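Local coordinates for Mgp-operon protein 3 (Mycoplasma pneumoniae, PDB 6RJ1) that takes part in cell adhesion as a membrane-bound extracellular protein of a human pathogen, probably by helping it attach to sugars on host cells, at residues R130-A135 with G463-M468. Numbering follows the deposited sequence.
Sequences RKIKLA and GQIVVM
Ile465 and Val467 turn the same face of their strand toward Ile132 and Leu134, giving an example of how one beta-sheet can bring together strands that are not neighbours within it. Following 464-468 along the chain, Ile465 comes first: its CD1 meets Ile132 CD1 at 4.2 Å, a methyl-to-methyl contact between the ends of two like side chains. Both isoleucines also touch Val481 of strand 477-482, one of the two strands that separate them in the sheet. Two residues on, Val467 offers both of its methyls. Its CG1 lies 4.0 Å from Leu134 CD1, while CG2 faces both leucine methyls, 4.2 Å from each of Leu134 CD1 and CD2. The side chains reach toward each other tip to tip, and with Val467 CG1 anti to the backbone N (chi1 177°) and CG2 beside it, the valine fork faces the leucine fork. Val467 also packs on Val115, and Leu134 on Trp479.

The two segments run in the same general sense but are splayed and not paired. With strands 487-492 and 477-482 between them, the CA atoms of Ile132 and Ile465 are still only 9.4 Å apart, consistent with a strongly curved sheet whose inner face holds these side chains. No hydrogen bond crosses here. Four buried aliphatic side chains meet by methyl contacts alone, which implies a dispersive, hydrophobic association without the directional demands of polar bonding.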
loop_
_atom_site.group_PDB
_atom_site.type_symbol
_atom_site.label_atom_id
_atom_site.label_comp_id
_atom_site.label_asym_id
_atom_site.label_seq_id
_atom_site.Cartn_x
_atom_site.Cartn_y
_atom_site.Cartn_z
ATOM N N ARG A 130 7.479 -11.013 -28.145
ATOM C CA ARG A 130 8.627 -10.309 -27.576
ATOM C C ARG A 130 8.545 -10.136 -26.059
ATOM O O ARG A 130 7.490 -10.356 -25.463
ATOM C CB ARG A 130 8.818 -8.938 -28.275
ATOM C CG ARG A 130 7.605 -7.995 -28.220
ATOM C CD ARG A 130 7.846 -6.692 -28.953
ATOM N NE ARG A 130 8.958 -5.941 -28.363
ATOM C CZ ARG A 130 10.017 -5.507 -29.041
ATOM N NH1 ARG A 130 10.988 -4.858 -28.418
ATOM N NH2 ARG A 130 10.112 -5.718 -30.351
ATOM N N LYS A 131 9.676 -9.740 -25.446
ATOM C CA LYS A 131 9.802 -9.449 -24.015
ATOM C C LYS A 131 10.393 -8.060 -23.786
ATOM O O LYS A 131 11.304 -7.648 -24.509
ATOM C CB LYS A 131 10.557 -10.554 -23.241
ATOM C CG LYS A 131 11.994 -10.842 -23.677
ATOM C CD LYS A 131 12.626 -11.912 -22.788
ATOM C CE LYS A 131 14.133 -11.970 -22.894
ATOM N NZ LYS A 131 14.586 -12.781 -24.054
ATOM N N ILE A 132 9.828 -7.318 -22.824
ATOM C CA ILE A 132 10.269 -5.967 -22.465
ATOM C C ILE A 132 10.852 -6.031 -21.053
ATOM O O ILE A 132 10.145 -6.385 -20.101
ATOM C CB ILE A 132 9.131 -4.898 -22.605
ATOM C CG1 ILE A 132 8.494 -4.907 -24.017
ATOM C CG2 ILE A 132 9.616 -3.488 -22.235
ATOM C CD1 ILE A 132 7.110 -5.442 -24.067
ATOM N N LYS A 133 12.146 -5.713 -20.930
ATOM C CA LYS A 133 12.867 -5.717 -19.662
ATOM C C LYS A 133 12.419 -4.554 -18.783
ATOM O O LYS A 133 12.220 -3.439 -19.267
ATOM C CB LYS A 133 14.370 -5.630 -19.933
ATOM C CG LYS A 133 15.255 -6.198 -18.845
ATOM C CD LYS A 133 16.665 -6.192 -19.367
ATOM C CE LYS A 133 17.665 -6.753 -18.406
ATOM N NZ LYS A 133 18.171 -5.707 -17.483
ATOM N N LEU A 134 12.248 -4.818 -17.489
ATOM C CA LEU A 134 11.840 -3.791 -16.542
ATOM C C LEU A 134 13.089 -3.312 -15.836
ATOM O O LEU A 134 13.496 -3.861 -14.815
ATOM C CB LEU A 134 10.779 -4.317 -15.563
ATOM C CG LEU A 134 9.472 -4.836 -16.173
ATOM C CD1 LEU A 134 8.581 -5.397 -15.103
ATOM C CD2 LEU A 134 8.744 -3.751 -16.979
ATOM N N ALA A 135 13.746 -2.330 -16.443
ATOM C CA ALA A 135 14.979 -1.755 -15.939
ATOM C C ALA A 135 14.777 -0.938 -14.665
ATOM O O ALA A 135 13.733 -0.305 -14.481
ATOM C CB ALA A 135 15.619 -0.900 -17.013
ATOM N N GLY A 463 -0.582 0.146 -26.661
ATOM C CA GLY A 463 0.856 -0.026 -26.871
ATOM C C GLY A 463 1.737 0.298 -25.681
ATOM O O GLY A 463 2.964 0.204 -25.775
ATOM N N GLN A 464 1.117 0.683 -24.561
ATOM C CA GLN A 464 1.829 1.026 -23.332
ATOM C C GLN A 464 1.493 0.025 -22.248
ATOM O O GLN A 464 0.325 -0.331 -22.068
ATOM C CB GLN A 464 1.497 2.452 -22.851
ATOM C CG GLN A 464 1.792 3.529 -23.878
ATOM C CD GLN A 464 2.453 4.704 -23.235
ATOM O OE1 GLN A 464 3.664 4.704 -23.005
ATOM N NE2 GLN A 464 1.668 5.732 -22.935
ATOM N N ILE A 465 2.520 -0.424 -21.528
ATOM C CA ILE A 465 2.361 -1.360 -20.425
ATOM C C ILE A 465 2.753 -0.649 -19.150
ATOM O O ILE A 465 3.822 -0.039 -19.083
ATOM C CB ILE A 465 3.141 -2.686 -20.648
ATOM C CG1 ILE A 465 2.683 -3.405 -21.939
ATOM C CG2 ILE A 465 3.002 -3.611 -19.444
ATOM C CD1 ILE A 465 3.622 -3.310 -23.067
ATOM N N VAL A 466 1.867 -0.700 -18.157
ATOM C CA VAL A 466 2.081 -0.104 -16.846
ATOM C C VAL A 466 2.268 -1.235 -15.845
ATOM O O VAL A 466 1.471 -2.165 -15.826
ATOM C CB VAL A 466 0.952 0.885 -16.428
ATOM C CG1 VAL A 466 1.309 1.624 -15.137
ATOM C CG2 VAL A 466 0.648 1.883 -17.546
ATOM N N VAL A 467 3.343 -1.178 -15.051
ATOM C CA VAL A 467 3.659 -2.181 -14.024
ATOM C C VAL A 467 3.776 -1.471 -12.689
ATOM O O VAL A 467 4.432 -0.441 -12.613
ATOM C CB VAL A 467 4.925 -3.027 -14.363
ATOM C CG1 VAL A 467 5.262 -4.015 -13.244
ATOM C CG2 VAL A 467 4.763 -3.759 -15.696
ATOM N N MET A 468 3.098 -1.990 -11.657
ATOM C CA MET A 468 3.112 -1.434 -10.297
ATOM C C MET A 468 3.380 -2.535 -9.261
ATOM O O MET A 468 3.291 -3.730 -9.582
ATOM C CB MET A 468 1.819 -0.663 -9.993
ATOM C CG MET A 468 1.725 0.658 -10.718
ATOM S SD MET A 468 0.230 1.585 -10.295
ATOM C CE MET A 468 0.433 3.031 -11.332
#